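Local coordinates for protein putative branched-chain-amino-acid aminotransferase (Thermotoga maritima MSB8, PDB 3CSW) that probably transfers the amino group of leucine, isoleucine or valine to 2-oxoglutarate, using pyridoxal 5'-phosphate as cofactor, at residues T204-I217 and L267-N281. Residues are numbered along the deposited sequence; the frame is centred on the assembly and turned at random.
Sequences TRENVIKLAKSLEI and LMENFEPFVLNLEEN. With PLP (pyridoxal-5'-phosphate), chain E.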
ATOM      1  N   THR A 204      28.395   8.047  -3.641  1.00 29.55           N
ATOM      2  CA  THR A 204      28.962   8.580  -2.375  1.00 30.94           C
ATOM      3  C   THR A 204      28.616   7.661  -1.206  1.00 30.55           C
ATOM      4  O   THR A 204      29.455   7.343  -0.375  1.00 32.19           O
ATOM      5  CB  THR A 204      28.461  10.015  -2.048  1.00 31.15           C
ATOM      6  OG1 THR A 204      28.412  10.797  -3.242  1.00 32.95           O
ATOM      7  CG2 THR A 204      29.371  10.713  -1.001  1.00 26.32           C
ATOM      8  N   ARG A 205      27.352   7.254  -1.148  1.00 31.85           N
ATOM      9  CA  ARG A 205      26.882   6.263  -0.176  1.00 29.45           C
ATOM     10  C   ARG A 205      27.760   5.002  -0.148  1.00 27.60           C
ATOM     11  O   ARG A 205      28.184   4.561   0.893  1.00 29.21           O
ATOM     12  CB  ARG A 205      25.428   5.912  -0.524  1.00 29.01           C
ATOM     13  CG  ARG A 205      24.804   4.736   0.225  1.00 28.03           C
ATOM     14  CD  ARG A 205      23.533   4.287  -0.444  1.00 28.31           C
ATOM     15  NE  ARG A 205      22.868   3.263   0.345  1.00 28.49           N
ATOM     16  CZ  ARG A 205      23.143   1.963   0.266  1.00 30.77           C
ATOM     17  NH1 ARG A 205      24.065   1.510  -0.581  1.00 32.18           N
ATOM     18  NH2 ARG A 205      22.478   1.115   1.031  1.00 28.03           N
ATOM     19  N   GLU A 206      27.984   4.409  -1.302  1.00 26.50           N
ATOM     20  CA  GLU A 206      28.780   3.215  -1.456  1.00 31.60           C
ATOM     21  C   GLU A 206      30.176   3.413  -0.869  1.00 30.83           C
ATOM     22  O   GLU A 206      30.637   2.579  -0.093  1.00 29.94           O
ATOM     23  CB  GLU A 206      28.837   2.899  -2.956  1.00 32.66           C
ATOM     24  CG  GLU A 206      29.707   1.766  -3.465  1.00 42.74           C
ATOM     25  CD  GLU A 206      29.893   1.914  -5.008  1.00 44.84           C
ATOM     26  OE1 GLU A 206      28.907   1.771  -5.787  1.00 53.90           O
ATOM     27  OE2 GLU A 206      31.014   2.252  -5.427  1.00 56.85           O
ATOM     28  N   ASN A 207      30.828   4.521  -1.237  1.00 29.96           N
ATOM     29  CA  ASN A 207      32.158   4.874  -0.737  1.00 29.22           C
ATOM     30  C   ASN A 207      32.218   5.087   0.761  1.00 31.14           C
ATOM     31  O   ASN A 207      33.202   4.691   1.405  1.00 32.14           O
ATOM     32  CB  ASN A 207      32.698   6.109  -1.455  1.00 27.89           C
ATOM     33  CG  ASN A 207      33.342   5.767  -2.791  1.00 31.81           C
ATOM     34  OD1 ASN A 207      34.346   5.054  -2.845  1.00 39.50           O
ATOM     35  ND2 ASN A 207      32.793   6.302  -3.861  1.00 28.49           N
ATOM     36  N   VAL A 208      31.167   5.701   1.317  1.00 32.00           N
ATOM     37  CA  VAL A 208      31.084   5.945   2.759  1.00 30.03           C
ATOM     38  C   VAL A 208      30.940   4.625   3.521  1.00 29.75           C
ATOM     39  O   VAL A 208      31.545   4.475   4.568  1.00 29.46           O
ATOM     40  CB  VAL A 208      29.948   6.942   3.104  1.00 30.54           C
ATOM     41  CG1 VAL A 208      29.678   7.009   4.619  1.00 25.00           C
ATOM     42  CG2 VAL A 208      30.307   8.339   2.532  1.00 27.30           C
ATOM     43  N   ILE A 209      30.166   3.678   2.987  1.00 29.19           N
ATOM     44  CA  ILE A 209      30.016   2.341   3.601  1.00 30.23           C
ATOM     45  C   ILE A 209      31.376   1.628   3.666  1.00 32.19           C
ATOM     46  O   ILE A 209      31.767   1.066   4.718  1.00 33.91           O
ATOM     47  CB  ILE A 209      28.941   1.479   2.861  1.00 29.77           C
ATOM     48  CG1 ILE A 209      27.548   2.064   3.111  1.00 31.47           C
ATOM     49  CG2 ILE A 209      28.964   0.001   3.327  1.00 26.63           C
ATOM     50  CD1 ILE A 209      26.446   1.504   2.231  1.00 27.27           C
ATOM     51  N   LYS A 210      32.121   1.690   2.560  1.00 33.10           N
ATOM     52  CA  LYS A 210      33.470   1.122   2.509  1.00 30.81           C
ATOM     53  C   LYS A 210      34.437   1.837   3.443  1.00 29.04           C
ATOM     54  O   LYS A 210      35.285   1.200   4.072  1.00 31.72           O
ATOM     55  CB  LYS A 210      34.009   1.137   1.076  1.00 31.85           C
ATOM     56  CG  LYS A 210      33.192   0.274   0.154  1.00 32.65           C
ATOM     57  CD  LYS A 210      33.825   0.123  -1.212  1.00 40.02           C
ATOM     58  CE  LYS A 210      32.777  -0.373  -2.224  1.00 40.52           C
ATOM     59  NZ  LYS A 210      33.339  -1.268  -3.265  1.00 45.99           N
ATOM     60  N   LEU A 211      34.345   3.155   3.508  1.00 27.76           N
ATOM     61  CA  LEU A 211      35.175   3.930   4.429  1.00 27.94           C
ATOM     62  C   LEU A 211      34.847   3.565   5.868  1.00 28.69           C
ATOM     63  O   LEU A 211      35.754   3.395   6.693  1.00 30.35           O
ATOM     64  CB  LEU A 211      34.981   5.433   4.223  1.00 27.71           C
ATOM     65  CG  LEU A 211      35.659   6.386   5.208  1.00 31.88           C
ATOM     66  CD1 LEU A 211      37.169   6.253   5.154  1.00 31.89           C
ATOM     67  CD2 LEU A 211      35.231   7.805   4.911  1.00 30.70           C
ATOM     68  N   ALA A 212      33.565   3.463   6.197  1.00 28.79           N
ATOM     69  CA  ALA A 212      33.177   3.116   7.577  1.00 29.98           C
ATOM     70  C   ALA A 212      33.803   1.772   7.971  1.00 30.24           C
ATOM     71  O   ALA A 212      34.392   1.642   9.047  1.00 30.76           O
ATOM     72  CB  ALA A 212      31.661   3.102   7.748  1.00 28.09           C
ATOM     73  N   LYS A 213      33.723   0.797   7.070  1.00 31.51           N
ATOM     74  CA  LYS A 213      34.308  -0.524   7.302  1.00 32.60           C
ATOM     75  C   LYS A 213      35.830  -0.491   7.472  1.00 32.86           C
ATOM     76  O   LYS A 213      36.366  -1.163   8.333  1.00 33.67           O
ATOM     77  CB  LYS A 213      33.897  -1.486   6.190  1.00 31.60           C
ATOM     78  CG  LYS A 213      32.407  -1.811   6.251  1.00 33.68           C
ATOM     79  CD  LYS A 213      31.964  -2.653   5.096  1.00 36.84           C
ATOM     80  CE  LYS A 213      30.487  -2.964   5.174  1.00 35.88           C
ATOM     81  NZ  LYS A 213      30.029  -3.452   3.844  1.00 38.88           N
ATOM     82  N   SER A 214      36.511   0.323   6.673  1.00 34.51           N
ATOM     83  CA  SER A 214      37.948   0.458   6.765  1.00 33.68           C
ATOM     84  C   SER A 214      38.326   1.065   8.121  1.00 35.30           C
ATOM     85  O   SER A 214      39.391   0.760   8.659  1.00 35.90           O
ATOM     86  CB  SER A 214      38.506   1.308   5.624  1.00 33.70           C
ATOM     87  OG  SER A 214      38.352   2.696   5.883  1.00 39.48           O
ATOM     88  N   LEU A 215      37.448   1.902   8.678  1.00 34.50           N
ATOM     89  CA  LEU A 215      37.678   2.492   9.995  1.00 33.29           C
ATOM     90  C   LEU A 215      37.130   1.635  11.153  1.00 33.02           C
ATOM     91  O   LEU A 215      37.148   2.062  12.293  1.00 31.12           O
ATOM     92  CB  LEU A 215      37.102   3.903  10.049  1.00 33.46           C
ATOM     93  CG  LEU A 215      37.697   4.930   9.077  1.00 32.51           C
ATOM     94  CD1 LEU A 215      36.857   6.198   9.113  1.00 34.10           C
ATOM     95  CD2 LEU A 215      39.157   5.234   9.426  1.00 36.17           C
ATOM     96  N   GLU A 216      36.679   0.415  10.862  1.00 34.95           N
ATOM     97  CA  GLU A 216      36.112  -0.486  11.875  1.00 36.67           C
ATOM     98  C   GLU A 216      34.861   0.082  12.584  1.00 36.73           C
ATOM     99  O   GLU A 216      34.570  -0.259  13.734  1.00 40.25           O
ATOM    100  CB  GLU A 216      37.207  -0.949  12.864  1.00 37.70           C
ATOM    101  CG  GLU A 216      38.375  -1.732  12.182  1.00 37.72           C
ATOM    102  N   ILE A 217      34.114   0.928  11.873  1.00 36.59           N
ATOM    103  CA  ILE A 217      32.804   1.413  12.325  1.00 34.82           C
ATOM    104  C   ILE A 217      31.777   0.363  11.867  1.00 33.59           C
ATOM    105  O   ILE A 217      31.743   0.016  10.696  1.00 35.27           O
ATOM    106  CB  ILE A 217      32.471   2.797  11.709  1.00 35.05           C
ATOM    107  CG1 ILE A 217      33.535   3.829  12.139  1.00 33.08           C
ATOM    108  CG2 ILE A 217      31.048   3.255  12.106  1.00 30.19           C
ATOM    109  CD1 ILE A 217      33.492   5.165  11.367  1.00 34.53           C
ATOM    110  N   LEU A 267      34.320  10.386   9.443  1.00 32.68           N
ATOM    111  CA  LEU A 267      34.001  10.007   8.072  1.00 33.62           C
ATOM    112  C   LEU A 267      34.271  11.174   7.124  1.00 35.11           C
ATOM    113  O   LEU A 267      34.865  10.969   6.056  1.00 35.83           O
ATOM    114  CB  LEU A 267      32.554   9.487   7.935  1.00 33.03           C
ATOM    115  CG  LEU A 267      32.265   8.152   8.644  1.00 30.87           C
ATOM    116  CD1 LEU A 267      30.760   7.890   8.788  1.00 26.28           C
ATOM    117  CD2 LEU A 267      32.965   6.960   7.963  1.00 30.23           C
HETATM  118  N   MSE A 268      33.894  12.393   7.505  1.00 36.19           N
HETATM  119  CA  MSE A 268      34.067  13.504   6.561  1.00 39.52           C
HETATM  120  C   MSE A 268      35.520  13.974   6.451  1.00 39.70           C
HETATM  121  O   MSE A 268      35.931  14.422   5.398  1.00 41.47           O
HETATM  122  CB  MSE A 268      33.048  14.650   6.775  1.00 38.66           C
HETATM  123  CG  MSE A 268      33.247  15.564   7.905  1.00 44.84           C
HETATM  124 SE   MSE A 268      31.814  16.917   8.014  0.75 42.71          SE
HETATM  125  CE  MSE A 268      32.164  17.868   6.462  1.00 24.73           C
ATOM    126  N   GLU A 269      36.319  13.821   7.501  1.00 40.52           N
ATOM    127  CA  GLU A 269      37.723  14.169   7.383  1.00 44.20           C
ATOM    128  C   GLU A 269      38.489  13.107   6.573  1.00 41.53           C
ATOM    129  O   GLU A 269      39.399  13.446   5.817  1.00 40.66           O
ATOM    130  CB  GLU A 269      38.356  14.478   8.747  1.00 43.83           C
ATOM    131  CG  GLU A 269      38.519  13.308   9.707  1.00 53.85           C
ATOM    132  CD  GLU A 269      38.867  13.745  11.158  1.00 54.28           C
ATOM    133  OE1 GLU A 269      38.516  14.893  11.546  1.00 65.92           O
ATOM    134  OE2 GLU A 269      39.464  12.922  11.912  1.00 66.85           O
ATOM    135  N   ASN A 270      38.080  11.843   6.687  1.00 38.68           N
ATOM    136  CA  ASN A 270      38.731  10.741   5.971  1.00 35.21           C
ATOM    137  C   ASN A 270      38.204  10.458   4.572  1.00 34.40           C
ATOM    138  O   ASN A 270      38.812   9.683   3.829  1.00 33.40           O
ATOM    139  CB  ASN A 270      38.647   9.474   6.825  1.00 35.35           C
ATOM    140  CG  ASN A 270      39.610   9.516   8.015  1.00 37.50           C
ATOM    141  OD1 ASN A 270      40.806   9.398   7.822  1.00 41.70           O
ATOM    142  ND2 ASN A 270      39.094   9.694   9.231  1.00 36.43           N
ATOM    143  N   PHE A 271      37.080  11.089   4.206  1.00 35.02           N
ATOM    144  CA  PHE A 271      36.398  10.798   2.935  1.00 34.60           C
ATOM    145  C   PHE A 271      37.285  11.022   1.706  1.00 35.51           C
ATOM    146  O   PHE A 271      37.541  10.096   0.933  1.00 35.50           O
ATOM    147  CB  PHE A 271      35.085  11.604   2.803  1.00 32.91           C
ATOM    148  CG  PHE A 271      34.328  11.316   1.535  1.00 31.16           C
ATOM    149  CD1 PHE A 271      33.555  10.167   1.417  1.00 32.34           C
ATOM    150  CD2 PHE A 271      34.424  12.160   0.443  1.00 30.21           C
ATOM    151  CE1 PHE A 271      32.888   9.881   0.242  1.00 32.19           C
ATOM    152  CE2 PHE A 271      33.747  11.872  -0.736  1.00 32.59           C
ATOM    153  CZ  PHE A 271      32.985  10.741  -0.837  1.00 28.87           C
ATOM    154  N   GLU A 272      37.750  12.251   1.529  1.00 38.00           N
ATOM    155  CA  GLU A 272      38.526  12.610   0.340  1.00 39.96           C
ATOM    156  C   GLU A 272      39.831  11.799   0.175  1.00 37.89           C
ATOM    157  O   GLU A 272      40.075  11.258  -0.912  1.00 37.18           O
ATOM    158  CB  GLU A 272      38.771  14.117   0.287  1.00 40.00           C
ATOM    159  CG  GLU A 272      39.318  14.601  -1.055  1.00 46.40           C
ATOM    160  CD  GLU A 272      39.288  16.116  -1.216  1.00 45.52           C
ATOM    161  OE1 GLU A 272      38.281  16.742  -0.811  1.00 57.30           O
ATOM    162  OE2 GLU A 272      40.259  16.673  -1.782  1.00 58.32           O
ATOM    163  N   PRO A 273      40.676  11.716   1.225  1.00 36.53           N
ATOM    164  CA  PRO A 273      41.842  10.848   1.085  1.00 36.90           C
ATOM    165  C   PRO A 273      41.507   9.394   0.774  1.00 35.85           C
ATOM    166  O   PRO A 273      42.208   8.771  -0.008  1.00 37.83           O
ATOM    167  CB  PRO A 273      42.578  10.977   2.435  1.00 36.66           C
ATOM    168  CG  PRO A 273      41.655  11.633   3.336  1.00 39.42           C
ATOM    169  CD  PRO A 273      40.693  12.429   2.510  1.00 37.34           C
ATOM    170  N   PHE A 274      40.448   8.856   1.365  1.00 35.87           N
ATOM    171  CA  PHE A 274      40.041   7.476   1.088  1.00 33.71           C
ATOM    172  C   PHE A 274      39.596   7.288  -0.375  1.00 33.17           C
ATOM    173  O   PHE A 274      40.033   6.364  -1.049  1.00 32.36           O
ATOM    174  CB  PHE A 274      38.931   7.047   2.054  1.00 33.45           C
ATOM    175  CG  PHE A 274      38.395   5.661   1.796  1.00 35.45           C
ATOM    176  CD1 PHE A 274      39.013   4.545   2.350  1.00 34.78           C
ATOM    177  CD2 PHE A 274      37.254   5.470   1.005  1.00 34.85           C
ATOM    178  CE1 PHE A 274      38.509   3.248   2.107  1.00 31.66           C
ATOM    179  CE2 PHE A 274      36.767   4.186   0.742  1.00 29.52           C
ATOM    180  CZ  PHE A 274      37.388   3.078   1.316  1.00 31.37           C
ATOM    181  N   VAL A 275      38.728   8.159  -0.870  1.00 33.27           N
ATOM    182  CA  VAL A 275      38.187   7.976  -2.228  1.00 32.33           C
ATOM    183  C   VAL A 275      39.226   8.292  -3.319  1.00 32.91           C
ATOM    184  O   VAL A 275      39.211   7.680  -4.391  1.00 31.29           O
ATOM    185  CB  VAL A 275      36.852   8.745  -2.442  1.00 31.78           C
ATOM    186  CG1 VAL A 275      35.834   8.302  -1.398  1.00 27.83           C
ATOM    187  CG2 VAL A 275      37.075  10.285  -2.432  1.00 28.39           C
ATOM    188  N   LEU A 276      40.131   9.225  -3.036  1.00 33.21           N
ATOM    189  CA  LEU A 276      41.192   9.551  -3.961  1.00 34.28           C
ATOM    190  C   LEU A 276      42.168   8.376  -4.124  1.00 32.28           C
ATOM    191  O   LEU A 276      42.804   8.258  -5.161  1.00 33.12           O
ATOM    192  CB  LEU A 276      41.956  10.807  -3.525  1.00 37.28           C
ATOM    193  CG  LEU A 276      41.310  12.184  -3.687  1.00 38.86           C
ATOM    194  CD1 LEU A 276      42.255  13.236  -3.098  1.00 40.32           C
ATOM    195  CD2 LEU A 276      41.070  12.477  -5.136  1.00 46.20           C
ATOM    196  N   ASN A 277      42.263   7.487  -3.138  1.00 30.36           N
ATOM    197  CA  ASN A 277      43.172   6.355  -3.279  1.00 31.53           C
ATOM    198  C   ASN A 277      42.496   4.998  -3.470  1.00 30.66           C
ATOM    199  O   ASN A 277      43.154   3.969  -3.396  1.00 29.43           O
ATOM    200  CB  ASN A 277      44.218   6.319  -2.148  1.00 32.72           C
ATOM    201  CG  ASN A 277      45.586   5.724  -2.603  1.00 33.74           C
ATOM    202  OD1 ASN A 277      45.926   5.688  -3.790  1.00 33.96           O
ATOM    203  ND2 ASN A 277      46.361   5.275  -1.644  1.00 32.16           N
ATOM    204  N   LEU A 278      41.199   5.000  -3.771  1.00 31.06           N
ATOM    205  CA  LEU A 278      40.470   3.763  -4.036  1.00 31.31           C
ATOM    206  C   LEU A 278      40.377   3.640  -5.562  1.00 31.05           C
ATOM    207  O   LEU A 278      39.725   4.457  -6.203  1.00 29.98           O
ATOM    208  CB  LEU A 278      39.092   3.798  -3.362  1.00 31.29           C
ATOM    209  CG  LEU A 278      38.487   2.434  -3.037  1.00 34.44           C
ATOM    210  CD1 LEU A 278      39.191   1.838  -1.830  1.00 33.35           C
ATOM    211  CD2 LEU A 278      36.984   2.546  -2.779  1.00 33.31           C
ATOM    212  N   GLU A 279      41.057   2.639  -6.128  1.00 31.25           N
ATOM    213  CA  GLU A 279      41.205   2.468  -7.600  1.00 32.50           C
ATOM    214  C   GLU A 279      39.888   2.324  -8.371  1.00 29.86           C
ATOM    215  O   GLU A 279      39.771   2.787  -9.506  1.00 31.08           O
ATOM    216  CB  GLU A 279      42.120   1.254  -7.913  1.00 32.46           C
ATOM    217  CG  GLU A 279      42.067   0.728  -9.359  1.00 40.31           C
ATOM    218  CD  GLU A 279      42.535   1.745 -10.405  1.00 50.73           C
ATOM    219  OE1 GLU A 279      43.153   2.755 -10.025  1.00 48.06           O
ATOM    220  OE2 GLU A 279      42.300   1.531 -11.619  1.00 51.63           O
ATOM    221  N   GLU A 280      38.915   1.668  -7.764  1.00 29.90           N
ATOM    222  CA  GLU A 280      37.581   1.499  -8.384  1.00 32.32           C
ATOM    223  C   GLU A 280      36.890   2.823  -8.752  1.00 29.64           C
ATOM    224  O   GLU A 280      36.027   2.840  -9.616  1.00 31.24           O
ATOM    225  CB  GLU A 280      36.667   0.660  -7.488  1.00 30.54           C
ATOM    226  CG  GLU A 280      36.292   1.312  -6.175  1.00 34.64           C
ATOM    227  CD  GLU A 280      35.453   0.403  -5.291  1.00 37.07           C
ATOM    228  OE1 GLU A 280      35.959  -0.674  -4.890  1.00 43.42           O
ATOM    229  OE2 GLU A 280      34.295   0.782  -4.978  1.00 53.08           O
ATOM    230  N   ASN A 281      37.285   3.923  -8.116  1.00 28.14           N
ATOM    231  CA  ASN A 281      36.783   5.262  -8.450  1.00 28.18           C
ATOM    232  C   ASN A 281      37.540   5.965  -9.582  1.00 27.58           C
ATOM    233  O   ASN A 281      37.174   7.074  -9.967  1.00 26.04           O
ATOM    234  CB  ASN A 281      36.842   6.162  -7.211  1.00 26.54           C
ATOM    235  CG  ASN A 281      35.931   5.701  -6.124  1.00 29.60           C
ATOM    236  OD1 ASN A 281      34.805   5.269  -6.386  1.00 30.08           O
ATOM    237  ND2 ASN A 281      36.386   5.812  -4.884  1.00 26.00           N
TER
HETATM  238  N1  PLP E 300      19.280  10.109  -4.200  1.00 37.69           N
HETATM  239  C2  PLP E 300      18.741  10.783  -5.291  1.00 44.18           C
HETATM  240  C2A PLP E 300      17.250  10.812  -5.424  1.00 37.75           C
HETATM  241  C3  PLP E 300      19.596  11.413  -6.222  1.00 50.38           C
HETATM  242  O3  PLP E 300      19.085  12.156  -7.260  1.00 51.69           O
HETATM  243  C4  PLP E 300      20.998  11.349  -6.037  1.00 53.30           C
HETATM  244  C4A PLP E 300      21.929  12.064  -6.978  1.00 53.47           C
HETATM  245  O4A PLP E 300      22.159  13.278  -6.823  1.00 64.86           O
HETATM  246  C5  PLP E 300      21.517  10.667  -4.923  1.00 43.80           C
HETATM  247  C6  PLP E 300      20.648  10.046  -4.023  1.00 36.73           C
HETATM  248  C5A PLP E 300      22.980  10.758  -4.552  1.00 42.16           C
HETATM  249  O4P PLP E 300      23.739   9.825  -5.308  1.00 44.26           O
HETATM  250  P   PLP E 300      25.325  10.036  -5.626  1.00 42.88           P
HETATM  251  O1P PLP E 300      25.774   9.032  -6.707  1.00 40.80           O
HETATM  252  O2P PLP E 300      26.118   9.807  -4.371  1.00 35.11           O
HETATM  253  O3P PLP E 300      25.457  11.476  -6.105  1.00 42.59           O
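L211 and F274 both hold CG anti to the backbone N (chi1 173° and 177°), so that the two side chains run alongside each other, pointing in opposite directions. L211 CA lies over one face of the F274 ring, and CB makes a CH-pi contact with it, 4.1 Å from the ring centroid, while L211 CD1 reaches F274 CG at 3.6 Å. The ring settles as a knob among N207, K210, L211 and S214; an alanine in place of F274 would probably open a gap there and leave L211 without the face it packs on. L211 is itself a knob among L267, N270, F271 and F274. Farther along, F271 enters the hole formed by T204, N207, V208 and L211, its CZ 3.6 Å from T204 CG2. Polar groups take over beyond V275: N281 ND2 donates a nearly straight bond to N207 OD1 (3.0 Å), with a weak one returning from N207 ND2 to N281 OD1. K210 NZ makes a salt bridge to E280, on the syn lone pair of OE2 at 2.8 Å. K58 NZ bonds N281 OD1 and bridges E206 and E280, probably easing the closeness of their carboxylates. The helical segments 204-214 and 267-276 cross at 104°, packed knobs-into-holes. At the N-terminal end of the first, T204 N and OG1 both bind PLP O2P, the latter at 2.7 Å, part of the cofactor phosphate site of this class-IV aminotransferase fold.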